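Local coordinates for membrane lipoprotein family protein (Aeropyrum pernix, PDB 4PEV) that binds adenosine and probably serves as the membrane-tethered solute-binding lipoprotein of an ABC transporter, at residues C[282-287]-C[340-345]; C[277-282]-C[293-298]; C[73-78]-C[300-305]; C[160-165]-C[331-336]; C[235-240]-C[262-267]. One frame throughout, in Å; residues are numbered along the deposited sequence.

Interaction 1. Residues C[282-287]-C[340-345]; sequences DASQEW and RYFAEI. With ADN (adenosine), chain F.
Ala-283 and Ser-284 lie against the ring of Phe-342, in the ligand-binding cleft region of a two-lobed fold of the type I periplasmic binding protein class. Ala-283 CB sits over one ring face, 4.2 Å from the centroid of Phe-342 and 21° off its normal, a CH-pi contact. Ser-284 N lies over the same face, toward the rim. The opposite face of Phe-342 is covered by its neighbour Tyr-341, through CD2. Trp-287 crosses Phe-342 at a slant, with Trp-287 CD1 4.1 Å from Phe-342 CB. Its own CB rests on Ala-343. The Phe-342 ring is swung back beside its backbone N (chi1 -75°), which brings it up to the loop. Cutting Phe-342 back to an alanine is likely to open a gap between loop and helix and leave Ala-283 without its aromatic partner. Further out, Ser-284 OG gives a hydrogen bond to Glu-286 OE1, from above the carboxylate plane. Glu-286 is also tied to Arg-369, Ser-296 and Ser-334, which hold the loop to the surrounding chain. The loop starts at Asp-282, whose two oxygens hold the ribose: adenosine O5' donates to Asp-282 OD2 at 2.9 Å, and adenosine O3' donates to Asp-282 OD1.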
# COMPACT_ATOMS: atom_id res chain seq x y z
N ASP C 282 1.01 1.09 3.29
CA ASP C 282 1.57 2.32 2.69
C ASP C 282 2.44 2.99 3.72
O ASP C 282 3.67 2.93 3.61
CB ASP C 282 0.51 3.25 2.08
CG ASP C 282 -0.23 2.60 0.91
OD1 ASP C 282 0.47 1.93 0.10
OD2 ASP C 282 -1.49 2.73 0.80
N ALA C 283 1.84 3.60 4.73
CA ALA C 283 2.60 4.03 5.90
C ALA C 283 2.48 2.95 6.96
O ALA C 283 1.70 2.00 6.80
CB ALA C 283 2.09 5.35 6.44
N SER C 284 3.27 3.08 8.02
CA SER C 284 3.04 2.31 9.24
C SER C 284 1.86 2.98 9.93
O SER C 284 1.97 4.15 10.33
CB SER C 284 4.26 2.31 10.18
OG SER C 284 3.87 2.48 11.55
N GLN C 285 0.78 2.23 10.10
CA GLN C 285 -0.45 2.78 10.66
C GLN C 285 -0.78 2.24 12.06
O GLN C 285 -1.89 2.43 12.54
CB GLN C 285 -1.61 2.52 9.69
CG GLN C 285 -1.41 3.18 8.34
CD GLN C 285 -2.46 2.77 7.33
OE1 GLN C 285 -2.50 1.62 6.90
NE2 GLN C 285 -3.30 3.70 6.95
N GLU C 286 0.20 1.60 12.70
CA GLU C 286 -0.01 0.94 14.00
C GLU C 286 -0.49 1.95 15.03
O GLU C 286 -1.35 1.65 15.86
CB GLU C 286 1.28 0.26 14.48
CG GLU C 286 1.62 -1.05 13.74
CD GLU C 286 2.49 -0.88 12.50
OE1 GLU C 286 2.35 0.13 11.79
OE2 GLU C 286 3.30 -1.79 12.23
N TRP C 287 0.07 3.14 14.95
CA TRP C 287 -0.28 4.25 15.85
C TRP C 287 -1.77 4.52 15.93
O TRP C 287 -2.23 5.06 16.92
CB TRP C 287 0.45 5.53 15.42
CG TRP C 287 0.02 6.02 14.09
CD1 TRP C 287 0.60 5.75 12.90
CD2 TRP C 287 -1.12 6.84 13.81
NE1 TRP C 287 -0.10 6.35 11.90
CE2 TRP C 287 -1.16 7.03 12.43
CE3 TRP C 287 -2.11 7.44 14.62
CZ2 TRP C 287 -2.15 7.79 11.81
CZ3 TRP C 287 -3.09 8.20 14.01
CH2 TRP C 287 -3.10 8.37 12.62
N ARG C 340 7.72 4.16 15.37
CA ARG C 340 7.86 5.32 16.24
C ARG C 340 7.87 6.60 15.40
O ARG C 340 7.31 7.60 15.81
CB ARG C 340 9.13 5.21 17.10
CG ARG C 340 9.23 6.29 18.19
CD ARG C 340 10.44 6.13 19.12
NE ARG C 340 11.43 5.16 18.61
CZ ARG C 340 11.71 3.97 19.17
NH1 ARG C 340 11.10 3.57 20.28
NH2 ARG C 340 12.64 3.18 18.61
N TYR C 341 8.49 6.56 14.23
CA TYR C 341 8.56 7.75 13.36
C TYR C 341 7.20 8.31 12.97
O TYR C 341 6.97 9.53 13.02
CB TYR C 341 9.35 7.41 12.11
CG TYR C 341 9.33 8.47 11.04
CD1 TYR C 341 10.17 9.58 11.12
CD2 TYR C 341 8.51 8.33 9.93
CE1 TYR C 341 10.17 10.54 10.12
CE2 TYR C 341 8.52 9.27 8.92
CZ TYR C 341 9.34 10.38 9.01
OH TYR C 341 9.33 11.31 8.00
N PHE C 342 6.30 7.42 12.56
CA PHE C 342 4.96 7.81 12.15
C PHE C 342 4.13 8.13 13.34
O PHE C 342 3.24 8.95 13.25
CB PHE C 342 4.30 6.74 11.31
CG PHE C 342 4.84 6.68 9.93
CD1 PHE C 342 4.47 7.63 9.00
CD2 PHE C 342 5.77 5.71 9.57
CE1 PHE C 342 5.00 7.62 7.73
CE2 PHE C 342 6.30 5.68 8.30
CZ PHE C 342 5.91 6.63 7.37
N ALA C 343 4.42 7.47 14.45
CA ALA C 343 3.77 7.81 15.72
C ALA C 343 4.16 9.22 16.18
O ALA C 343 3.30 9.96 16.66
CB ALA C 343 4.10 6.76 16.78
N GLU C 344 5.43 9.59 16.02
CA GLU C 344 5.91 10.96 16.26
C GLU C 344 5.14 11.96 15.38
O GLU C 344 4.65 12.96 15.87
CB GLU C 344 7.43 11.09 16.00
CG GLU C 344 8.32 10.40 17.05
CD GLU C 344 9.77 10.13 16.62
OE1 GLU C 344 10.23 10.68 15.58
OE2 GLU C 344 10.48 9.37 17.34
N ILE C 345 5.04 11.67 14.09
CA ILE C 345 4.25 12.51 13.20
C ILE C 345 2.82 12.76 13.72
O ILE C 345 2.39 13.91 13.81
CB ILE C 345 4.19 11.90 11.78
CG1 ILE C 345 5.52 12.15 11.08
CG2 ILE C 345 3.06 12.50 10.96
CD1 ILE C 345 5.74 11.26 9.87
O5' ADN F . -4.09 1.65 0.24
C5' ADN F . -3.71 0.50 -0.54
C4' ADN F . -3.29 0.80 -1.98
O4' ADN F . -4.36 1.31 -2.77
C3' ADN F . -2.16 1.81 -2.18
O3' ADN F . -0.87 1.23 -1.95
C2' ADN F . -2.39 2.25 -3.62
O2' ADN F . -1.82 1.35 -4.59
C1' ADN F . -3.89 2.23 -3.74
N9 ADN F . -4.46 3.56 -3.45
C8 ADN F . -4.69 4.11 -2.23
N7 ADN F . -5.25 5.34 -2.34
C5 ADN F . -5.38 5.58 -3.67
C6 ADN F . -5.88 6.69 -4.51
N6 ADN F . -6.37 7.80 -3.94
N1 ADN F . -5.83 6.54 -5.86
C2 ADN F . -5.34 5.43 -6.45
N3 ADN F . -4.86 4.39 -5.75
C4 ADN F . -4.85 4.41 -4.39

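Interaction 2. Residues C[277-282]-C[293-298]; sequences FSIGQD and IIISGL. With ADN (adenosine), chain F.
Strands 277-282 and 293-298 pair in parallel at a 24° angle, through backbone bonds from Ile-294 N to Ser-278 O, Gly-280 N to Ile-295 O, Gly-297 N to Gly-280 O and Asp-282 N to Gly-297 O. The register slips by one residue near Ile-294, a beta bulge. The pair belongs to the C-terminal-lobe sheet of the type I periplasmic binding protein fold, with Asp-282 ending its strand in the adenosine pocket. Ile-279 and Ile-295 lie side by side and point the same way, with Ile-279 CG2 3.7 Å from Ile-295 CG2. Phe-277 CD1 approaches Ile-294 CB at 4.3 Å. On the face opposite Ile-279 and Ile-295, Ser-278 CB meets Ile-293 CG1 at 4.1 Å. Ser-296 OG passes close to Gly-280 CA (3.5 Å) and finds its polar partners in Glu-286 and Gln-285. Gln-281 bends at chi2 (53°) and lays its amide end against Gly-297; its CG is 4.1 Å from adenosine C5'. With an alanine in place of Gln-281, Gly-297 would probably lose its cover and the ribose C5' its neighbour. Helix 159-181 packs on Phe-277, Ile-279 and Ile-294. Helix 258-271 packs on Ser-278 and Ile-293. In the sheet the pair lies between strands 248-254 and 331-333.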
# COMPACT_ATOMS: atom_id res chain seq x y z
N PHE C 277 -7.23 -8.92 14.32
CA PHE C 277 -6.14 -7.97 14.10
C PHE C 277 -6.19 -7.34 12.72
O PHE C 277 -6.68 -7.96 11.78
CB PHE C 277 -4.80 -8.68 14.28
CG PHE C 277 -4.57 -9.20 15.67
CD1 PHE C 277 -4.08 -8.36 16.66
CD2 PHE C 277 -4.85 -10.52 15.99
CE1 PHE C 277 -3.87 -8.84 17.94
CE2 PHE C 277 -4.65 -11.00 17.27
CZ PHE C 277 -4.16 -10.15 18.25
N SER C 278 -5.68 -6.12 12.61
CA SER C 278 -5.63 -5.42 11.35
C SER C 278 -4.17 -5.31 10.90
O SER C 278 -3.25 -5.40 11.71
CB SER C 278 -6.23 -4.01 11.49
OG SER C 278 -7.62 -4.05 11.81
N ILE C 279 -3.99 -5.12 9.60
CA ILE C 279 -2.67 -4.92 9.01
C ILE C 279 -2.66 -3.66 8.12
O ILE C 279 -3.42 -3.56 7.15
CB ILE C 279 -2.25 -6.15 8.19
CG1 ILE C 279 -2.35 -7.41 9.09
CG2 ILE C 279 -0.86 -5.94 7.59
CD1 ILE C 279 -1.87 -8.71 8.46
N GLY C 280 -1.77 -2.72 8.45
CA GLY C 280 -1.69 -1.43 7.77
C GLY C 280 -1.00 -1.51 6.43
O GLY C 280 -0.30 -2.47 6.14
N GLN C 281 -1.22 -0.50 5.60
CA GLN C 281 -0.55 -0.44 4.30
C GLN C 281 -0.15 0.99 3.95
O GLN C 281 -0.86 1.94 4.27
CB GLN C 281 -1.43 -1.05 3.20
CG GLN C 281 -0.81 -1.12 1.80
CD GLN C 281 0.56 -1.80 1.76
OE1 GLN C 281 0.78 -2.87 2.35
NE2 GLN C 281 1.49 -1.17 1.04
N ASP C 282 1.01 1.09 3.29
CA ASP C 282 1.57 2.32 2.69
C ASP C 282 2.44 2.99 3.72
O ASP C 282 3.67 2.93 3.61
CB ASP C 282 0.51 3.25 2.08
CG ASP C 282 -0.23 2.60 0.91
OD1 ASP C 282 0.47 1.93 0.10
OD2 ASP C 282 -1.49 2.73 0.80
N ILE C 293 -3.77 -3.09 15.46
CA ILE C 293 -3.01 -2.89 14.22
C ILE C 293 -1.61 -3.38 14.47
O ILE C 293 -0.77 -2.65 14.95
CB ILE C 293 -3.03 -1.42 13.73
CG1 ILE C 293 -4.47 -0.95 13.57
CG2 ILE C 293 -2.33 -1.27 12.39
CD1 ILE C 293 -4.64 0.54 13.39
N ILE C 294 -1.37 -4.63 14.12
CA ILE C 294 -0.18 -5.34 14.59
C ILE C 294 1.07 -5.10 13.72
O ILE C 294 2.18 -5.20 14.20
CB ILE C 294 -0.50 -6.84 14.76
CG1 ILE C 294 0.45 -7.50 15.75
CG2 ILE C 294 -0.48 -7.55 13.41
CD1 ILE C 294 0.23 -8.99 15.90
N ILE C 295 0.87 -4.77 12.45
CA ILE C 295 1.96 -4.59 11.51
C ILE C 295 1.47 -3.84 10.28
O ILE C 295 0.27 -3.73 10.06
CB ILE C 295 2.58 -5.96 11.09
CG1 ILE C 295 3.97 -5.78 10.47
CG2 ILE C 295 1.66 -6.70 10.13
CD1 ILE C 295 4.91 -6.92 10.76
N SER C 296 2.38 -3.31 9.48
CA SER C 296 2.00 -2.58 8.27
C SER C 296 2.92 -2.93 7.11
O SER C 296 4.15 -2.96 7.27
CB SER C 296 2.04 -1.06 8.51
OG SER C 296 1.20 -0.67 9.60
N GLY C 297 2.34 -3.19 5.94
CA GLY C 297 3.11 -3.22 4.70
C GLY C 297 3.50 -1.79 4.36
O GLY C 297 2.68 -0.88 4.47
N LEU C 298 4.75 -1.56 3.96
CA LEU C 298 5.20 -0.21 3.64
C LEU C 298 5.37 -0.06 2.17
O LEU C 298 5.85 -0.97 1.51
CB LEU C 298 6.55 0.11 4.29
CG LEU C 298 6.58 0.04 5.80
CD1 LEU C 298 8.03 0.11 6.25
CD2 LEU C 298 5.76 1.16 6.41
O5' ADN F . -4.09 1.65 0.24
C5' ADN F . -3.71 0.50 -0.54
C4' ADN F . -3.29 0.80 -1.98
O4' ADN F . -4.36 1.31 -2.77
C3' ADN F . -2.16 1.81 -2.18
O3' ADN F . -0.87 1.23 -1.95
C2' ADN F . -2.39 2.25 -3.62
O2' ADN F . -1.82 1.35 -4.59
C1' ADN F . -3.89 2.23 -3.74
N9 ADN F . -4.46 3.56 -3.45
C8 ADN F . -4.69 4.11 -2.23
N7 ADN F . -5.25 5.34 -2.34
C5 ADN F . -5.38 5.58 -3.67
C6 ADN F . -5.88 6.69 -4.51
N6 ADN F . -6.37 7.80 -3.94
N1 ADN F . -5.83 6.54 -5.86
C2 ADN F . -5.34 5.43 -6.45
N3 ADN F . -4.86 4.39 -5.75
C4 ADN F . -4.85 4.41 -4.39

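Interaction 3. Residues C[73-78]-C[300-305]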
# COMPACT_ATOMS: atom_id res chain seq x y z
N ALA C 73 2.68 10.34 -0.08
CA ALA C 73 3.10 11.20 -1.19
C ALA C 73 3.37 12.63 -0.76
O ALA C 73 4.39 13.21 -1.11
CB ALA C 73 2.06 11.18 -2.29
N ALA C 74 2.46 13.20 0.01
CA ALA C 74 2.65 14.55 0.56
C ALA C 74 3.92 14.63 1.39
O ALA C 74 4.64 15.62 1.34
CB ALA C 74 1.45 14.96 1.40
N LEU C 75 4.21 13.59 2.15
CA LEU C 75 5.38 13.58 3.00
C LEU C 75 6.65 13.78 2.19
O LEU C 75 7.52 14.55 2.58
CB LEU C 75 5.47 12.26 3.74
CG LEU C 75 6.21 12.35 5.06
CD1 LEU C 75 5.24 12.85 6.11
CD2 LEU C 75 6.78 11.00 5.47
N GLY C 76 6.75 13.07 1.06
CA GLY C 76 7.89 13.20 0.15
C GLY C 76 7.98 14.59 -0.45
O GLY C 76 9.06 15.16 -0.60
N ALA C 77 6.83 15.14 -0.80
CA ALA C 77 6.75 16.50 -1.27
C ALA C 77 7.08 17.49 -0.16
O ALA C 77 7.72 18.49 -0.43
CB ALA C 77 5.37 16.77 -1.82
N ASP C 78 6.61 17.24 1.06
CA ASP C 78 6.85 18.15 2.19
C ASP C 78 8.35 18.18 2.53
O ASP C 78 8.92 19.23 2.82
CB ASP C 78 6.02 17.76 3.43
CG ASP C 78 4.49 18.11 3.30
OD1 ASP C 78 4.13 19.10 2.60
OD2 ASP C 78 3.65 17.39 3.92
N ARG C 300 7.02 3.02 -0.14
CA ARG C 300 7.74 4.28 -0.00
C ARG C 300 7.43 5.26 -1.13
O ARG C 300 8.32 5.68 -1.88
CB ARG C 300 9.23 4.03 0.11
CG ARG C 300 9.62 3.10 1.26
CD ARG C 300 8.99 3.52 2.59
NE ARG C 300 9.34 4.90 2.93
CZ ARG C 300 10.44 5.25 3.58
NH1 ARG C 300 11.29 4.34 4.00
NH2 ARG C 300 10.69 6.52 3.84
N VAL C 301 6.16 5.65 -1.20
CA VAL C 301 5.69 6.66 -2.15
C VAL C 301 6.39 8.01 -1.92
O VAL C 301 6.60 8.78 -2.86
CB VAL C 301 4.17 6.85 -2.02
CG1 VAL C 301 3.67 7.98 -2.91
CG2 VAL C 301 3.45 5.56 -2.38
N ASP C 302 6.72 8.28 -0.66
CA ASP C 302 7.42 9.50 -0.28
C ASP C 302 8.78 9.59 -0.92
O ASP C 302 9.20 10.67 -1.33
CB ASP C 302 7.53 9.61 1.24
CG ASP C 302 8.20 8.40 1.88
OD1 ASP C 302 7.90 7.24 1.51
OD2 ASP C 302 9.02 8.64 2.79
N VAL C 303 9.46 8.45 -1.04
CA VAL C 303 10.77 8.42 -1.66
C VAL C 303 10.63 8.60 -3.17
O VAL C 303 11.41 9.32 -3.77
CB VAL C 303 11.54 7.13 -1.31
CG1 VAL C 303 12.85 7.04 -2.08
CG2 VAL C 303 11.81 7.08 0.18
N ALA C 304 9.63 7.98 -3.78
CA ALA C 304 9.35 8.22 -5.20
C ALA C 304 9.24 9.72 -5.45
O ALA C 304 10.05 10.28 -6.19
CB ALA C 304 8.07 7.53 -5.64
N VAL C 305 8.26 10.35 -4.80
CA VAL C 305 7.97 11.77 -4.98
C VAL C 305 9.20 12.62 -4.72
O VAL C 305 9.50 13.53 -5.50
CB VAL C 305 6.85 12.27 -4.04
CG1 VAL C 305 6.74 13.79 -4.04
CG2 VAL C 305 5.51 11.66 -4.42
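Val-301 turns CG1 opposite its backbone N (chi1 175°), which sets that methyl on Ala-73 CB at 3.6 Å. Val-305 takes nearly the same rotation (chi1 169°) and lays both branches on helix 69-84. Its CG1 reaches Ala-77, 3.5 Å from Ala-77 N. Its CG2 lies 4.1 Å from Ala-73 CB. Beside the valines the backbones touch at Gly-76, which has no side chain to hold them apart; a CB there would run into Asp-302 O. Gly-76 CA makes a CA-H...O contact of 3.2 Å with Asp-302 O. The axes of the two short segments approach to 6.9 Å and cross at -41°. Asp-302 CB packs on Gly-76 N, and its carboxylate is directed away to Arg-300. Arg-300 grips it side-on, with NE to OD1 and NH2 to OD2 (2.9 Å between Arg-300 NH2 and Asp-302 OD2). Both oxygens use their syn lone pairs, and the acid lies in the guanidinium plane. Arg-79 is a second salt-bridge partner of Asp-302. The contact joins two helices of the N-terminal lobe. Helix 69-84 also rests on strand 87-91 through Ala-77, while Val-301 on helix 301-313 touches Ile-141 of strand 137-141.

Interaction 4. Residues C[160-165]-C[331-336]; sequences QEVASL and LGLSDE
Val-162 meets the flat peptide carbonyl of Gly-332 from one face: Val-162 CG2 stands off the carbonyl plane, 3.2 Å from Gly-332 O. From the other side of that plane the same oxygen accepts a backbone hydrogen bond from Leu-298 N. The valine rotation (chi1 76°) places CG2 opposite the backbone N, where it points at the strand. Val-162 and Leu-331 cross at about a right angle, with Val-162 CB 3.9 Å from Leu-331 CB. Leu-331 CD1 reaches Val-162 CG1 at 4.2 Å. Leu-333 CD2 comes in from further along the strand, 4.4 Å from Val-162 CG2. The helix covers one face of the sheet and here reaches its outermost strand. Strand 331-333 is the antiparallel member of the C-terminal lobe sheet of a type I periplasmic binding protein fold, and helix 159-181 runs beside it at 13° by the short axes. The carboxylate of Glu-161 turns to other partners, with a salt bridge to Arg-158 and a hydrogen bond from Leu-326 N. Ser-164 OG donates to Glu-161 O at 2.7 Å. Past the strand, Asp-335 is the N-cap of helix 336-348, and its OD1 accepts a hydrogen bond from Ile-338 N.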
# COMPACT_ATOMS: atom_id res chain seq x y z
N GLN C 160 3.44 -7.45 -5.22
CA GLN C 160 3.45 -8.88 -4.92
C GLN C 160 4.48 -9.18 -3.83
O GLN C 160 4.24 -10.00 -2.92
CB GLN C 160 3.77 -9.70 -6.18
CG GLN C 160 2.92 -9.39 -7.41
CD GLN C 160 3.66 -8.59 -8.48
OE1 GLN C 160 4.35 -7.60 -8.19
NE2 GLN C 160 3.51 -9.01 -9.72
N GLU C 161 5.61 -8.49 -3.90
CA GLU C 161 6.73 -8.81 -3.05
C GLU C 161 6.35 -8.59 -1.59
O GLU C 161 6.41 -9.54 -0.80
CB GLU C 161 7.98 -8.01 -3.47
CG GLU C 161 8.46 -8.33 -4.90
CD GLU C 161 9.81 -7.73 -5.28
OE1 GLU C 161 10.49 -7.10 -4.44
OE2 GLU C 161 10.20 -7.89 -6.45
N VAL C 162 5.90 -7.38 -1.25
CA VAL C 162 5.53 -7.07 0.14
C VAL C 162 4.22 -7.76 0.62
O VAL C 162 4.14 -8.21 1.76
CB VAL C 162 5.48 -5.54 0.39
CG1 VAL C 162 4.22 -4.91 -0.20
CG2 VAL C 162 5.58 -5.23 1.87
N ALA C 163 3.21 -7.83 -0.23
CA ALA C 163 1.94 -8.47 0.12
C ALA C 163 2.11 -9.95 0.44
O ALA C 163 1.43 -10.48 1.32
CB ALA C 163 0.94 -8.29 -1.00
N SER C 164 2.99 -10.63 -0.30
CA SER C 164 3.29 -12.02 -0.02
C SER C 164 3.85 -12.19 1.38
O SER C 164 3.53 -13.16 2.05
CB SER C 164 4.26 -12.62 -1.07
OG SER C 164 5.56 -12.04 -1.03
N LEU C 165 4.70 -11.27 1.81
CA LEU C 165 5.24 -11.35 3.17
C LEU C 165 4.11 -11.19 4.18
O LEU C 165 4.07 -11.89 5.19
CB LEU C 165 6.29 -10.28 3.42
CG LEU C 165 7.48 -10.35 2.48
CD1 LEU C 165 8.52 -9.29 2.85
CD2 LEU C 165 8.11 -11.73 2.52
N LEU C 331 9.77 -1.22 -0.80
CA LEU C 331 8.74 -1.92 -0.03
C LEU C 331 9.38 -2.53 1.22
O LEU C 331 10.57 -2.78 1.25
CB LEU C 331 8.09 -3.01 -0.88
CG LEU C 331 7.56 -2.54 -2.24
CD1 LEU C 331 7.04 -3.74 -3.02
CD2 LEU C 331 6.47 -1.49 -2.08
N GLY C 332 8.58 -2.75 2.25
CA GLY C 332 9.09 -3.35 3.47
C GLY C 332 7.99 -3.63 4.46
O GLY C 332 6.82 -3.39 4.16
N LEU C 333 8.36 -4.15 5.63
CA LEU C 333 7.46 -4.27 6.76
C LEU C 333 7.85 -3.28 7.83
O LEU C 333 9.00 -2.85 7.95
CB LEU C 333 7.49 -5.67 7.36
CG LEU C 333 7.02 -6.84 6.50
CD1 LEU C 333 7.18 -8.13 7.27
CD2 LEU C 333 5.57 -6.69 6.07
N SER C 334 6.85 -2.94 8.62
CA SER C 334 6.96 -2.01 9.71
C SER C 334 7.87 -2.56 10.83
O SER C 334 7.56 -3.60 11.40
CB SER C 334 5.53 -1.82 10.24
OG SER C 334 5.43 -0.76 11.14
N ASP C 335 8.98 -1.88 11.13
CA ASP C 335 9.84 -2.22 12.30
C ASP C 335 9.77 -1.16 13.43
O ASP C 335 9.03 -0.20 13.33
CB ASP C 335 11.29 -2.45 11.84
CG ASP C 335 12.01 -1.15 11.50
OD1 ASP C 335 11.57 -0.10 11.99
OD2 ASP C 335 13.01 -1.17 10.74
N GLU C 336 10.56 -1.32 14.50
CA GLU C 336 10.53 -0.40 15.67
C GLU C 336 10.62 1.07 15.31
O GLU C 336 9.79 1.87 15.72
CB GLU C 336 11.68 -0.69 16.66
CG GLU C 336 11.50 -1.89 17.58
CD GLU C 336 11.95 -3.23 16.96
OE1 GLU C 336 12.39 -4.11 17.73
OE2 GLU C 336 11.86 -3.40 15.71

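Interaction 5. Residues C[235-240]-C[262-267]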
# COMPACT_ATOMS: atom_id res chain seq x y z
N LEU C 235 -18.15 2.54 4.03
CA LEU C 235 -18.23 1.32 3.24
C LEU C 235 -17.12 0.34 3.65
O LEU C 235 -17.31 -0.87 3.62
CB LEU C 235 -18.11 1.67 1.74
CG LEU C 235 -18.10 0.52 0.73
CD1 LEU C 235 -19.34 -0.35 0.88
CD2 LEU C 235 -17.97 1.06 -0.69
N GLY C 236 -15.96 0.87 4.01
CA GLY C 236 -14.88 0.06 4.55
C GLY C 236 -15.26 -0.65 5.84
O GLY C 236 -14.89 -1.80 6.03
N LYS C 237 -16.01 0.03 6.71
CA LYS C 237 -16.45 -0.55 7.97
C LYS C 237 -17.53 -1.62 7.76
O LYS C 237 -17.42 -2.69 8.34
CB LYS C 237 -16.96 0.54 8.92
CG LYS C 237 -17.13 0.06 10.36
CD LYS C 237 -17.84 1.06 11.28
CE LYS C 237 -17.06 2.36 11.43
NZ LYS C 237 -17.05 2.85 12.84
N THR C 238 -18.54 -1.35 6.95
CA THR C 238 -19.61 -2.34 6.72
C THR C 238 -19.05 -3.58 6.05
O THR C 238 -19.44 -4.69 6.40
CB THR C 238 -20.79 -1.83 5.86
OG1 THR C 238 -20.31 -1.44 4.56
CG2 THR C 238 -21.48 -0.66 6.51
N THR C 239 -18.16 -3.40 5.09
CA THR C 239 -17.53 -4.54 4.44
C THR C 239 -16.87 -5.44 5.49
O THR C 239 -17.10 -6.65 5.49
CB THR C 239 -16.46 -4.13 3.41
OG1 THR C 239 -17.03 -3.22 2.47
CG2 THR C 239 -15.92 -5.36 2.67
N ALA C 240 -16.09 -4.82 6.38
CA ALA C 240 -15.37 -5.54 7.44
C ALA C 240 -16.29 -6.23 8.42
O ALA C 240 -16.00 -7.33 8.84
CB ALA C 240 -14.45 -4.59 8.19
N MSE C 262 -12.25 -0.11 8.08
CA MSE C 262 -11.87 -1.46 8.44
C MSE C 262 -11.27 -1.49 9.82
O MSE C 262 -11.67 -2.30 10.65
CB MSE C 262 -10.88 -1.98 7.41
CG MSE C 262 -10.59 -3.46 7.57
SE MSE C 262 -8.90 -3.84 6.65
CE MSE C 262 -7.60 -3.12 7.95
N PHE C 263 -10.32 -0.60 10.08
CA PHE C 263 -9.66 -0.51 11.38
C PHE C 263 -10.68 -0.33 12.47
O PHE C 263 -10.58 -0.96 13.53
CB PHE C 263 -8.74 0.70 11.47
CG PHE C 263 -7.48 0.59 10.66
CD1 PHE C 263 -6.91 -0.64 10.37
CD2 PHE C 263 -6.81 1.74 10.26
CE1 PHE C 263 -5.72 -0.71 9.65
CE2 PHE C 263 -5.63 1.68 9.56
CZ PHE C 263 -5.08 0.46 9.24
N ASN C 264 -11.65 0.54 12.23
CA ASN C 264 -12.67 0.80 13.23
C ASN C 264 -13.58 -0.39 13.47
O ASN C 264 -14.04 -0.58 14.58
CB ASN C 264 -13.45 2.05 12.88
CG ASN C 264 -12.59 3.29 12.93
OD1 ASN C 264 -11.67 3.41 13.73
ND2 ASN C 264 -12.90 4.23 12.06
N ALA C 265 -13.81 -1.20 12.46
CA ALA C 265 -14.63 -2.40 12.60
C ALA C 265 -13.95 -3.45 13.49
O ALA C 265 -14.62 -4.13 14.29
CB ALA C 265 -14.94 -2.98 11.23
N VAL C 266 -12.63 -3.57 13.34
CA VAL C 266 -11.83 -4.53 14.11
C VAL C 266 -11.70 -4.05 15.57
O VAL C 266 -11.62 -4.87 16.48
CB VAL C 266 -10.43 -4.75 13.45
CG1 VAL C 266 -9.55 -5.71 14.25
CG2 VAL C 266 -10.59 -5.26 12.03
N LYS C 267 -11.69 -2.74 15.79
CA LYS C 267 -11.71 -2.20 17.17
C LYS C 267 -12.96 -2.60 17.94
O LYS C 267 -12.90 -2.99 19.10
CB LYS C 267 -11.63 -0.68 17.17
CG LYS C 267 -10.29 -0.11 16.72
CD LYS C 267 -9.97 1.22 17.37
CE LYS C 267 -10.85 2.35 16.84
NZ LYS C 267 -11.12 3.34 17.92
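Ala-240 and Ala-265 meet where two helices lie side by side on the sheet of the C-terminal lobe. The lobe is an alpha/beta unit of the type I periplasmic binding protein fold. Helix 233-245 leads into strand 248-254, and helix 258-271 follows that strand. The short axes come within 7.6 Å and cross at -44°. The small side chains permit this approach. Ala-240 CB lies 3.5 Å from Ala-265 CB and 4.1 Å from Met-262 CG. Met-262 is modelled as selenomethionine. Its chain starts beside Ala-240 and then leads off to the sheet, where it touches Phe-251 and Ser-278. Ala-240 rests on Phe-251 as well, so one aromatic side chain of the central strand lies under both helices. Gly-236 adds a backbone approach, with its O 3.7 Å from Met-262 N. On helix 233-245, Leu-235 O accepts from Thr-239 N and from two hydroxyls, Thr-239 OG1 and Thr-238 OG1. Away from the sheet the contact is carried by Lys-237. Its CG stands opposite the backbone N (chi1 -166°) and lies 3.8 Å from Ala-265 CB. The chain then bends at chi3 (-63°), and its end passes over Asn-264 at a slant. The Asn-264 amide has its own partner, since OD1 is hydrogen-bonded to Tyr-288 OH. The lysine ammonium has a long, weak ion pair with Glu-268. Across the contact Lys-237 NZ comes to 3.7 Å from Asn-264 CB.

In the fold
Four contacts build the C-terminal lobe; interaction 3 lies in the N-terminal lobe. Interactions 1 and 2 share Asp-282, centres 10 Å apart, and both touch adenosine. Interactions 2 and 4 have centres about 9 Å apart, because strands 293-299 and 331-333 are sheet neighbours. Interaction 5 packs on the same sheet, centres about 14 Å from interaction 2 and about 27 Å from interaction 3. Along the chain interaction 5 closes before interactions 1 and 2 open, and these two cross. Interactions 2 and 5 fall within the long spans between the segments of interactions 3 and 4. The chain changes lobe just after Lys-299, an adenosine-binding residue. Adenosine lies between the lobes, as in other type I binding proteins.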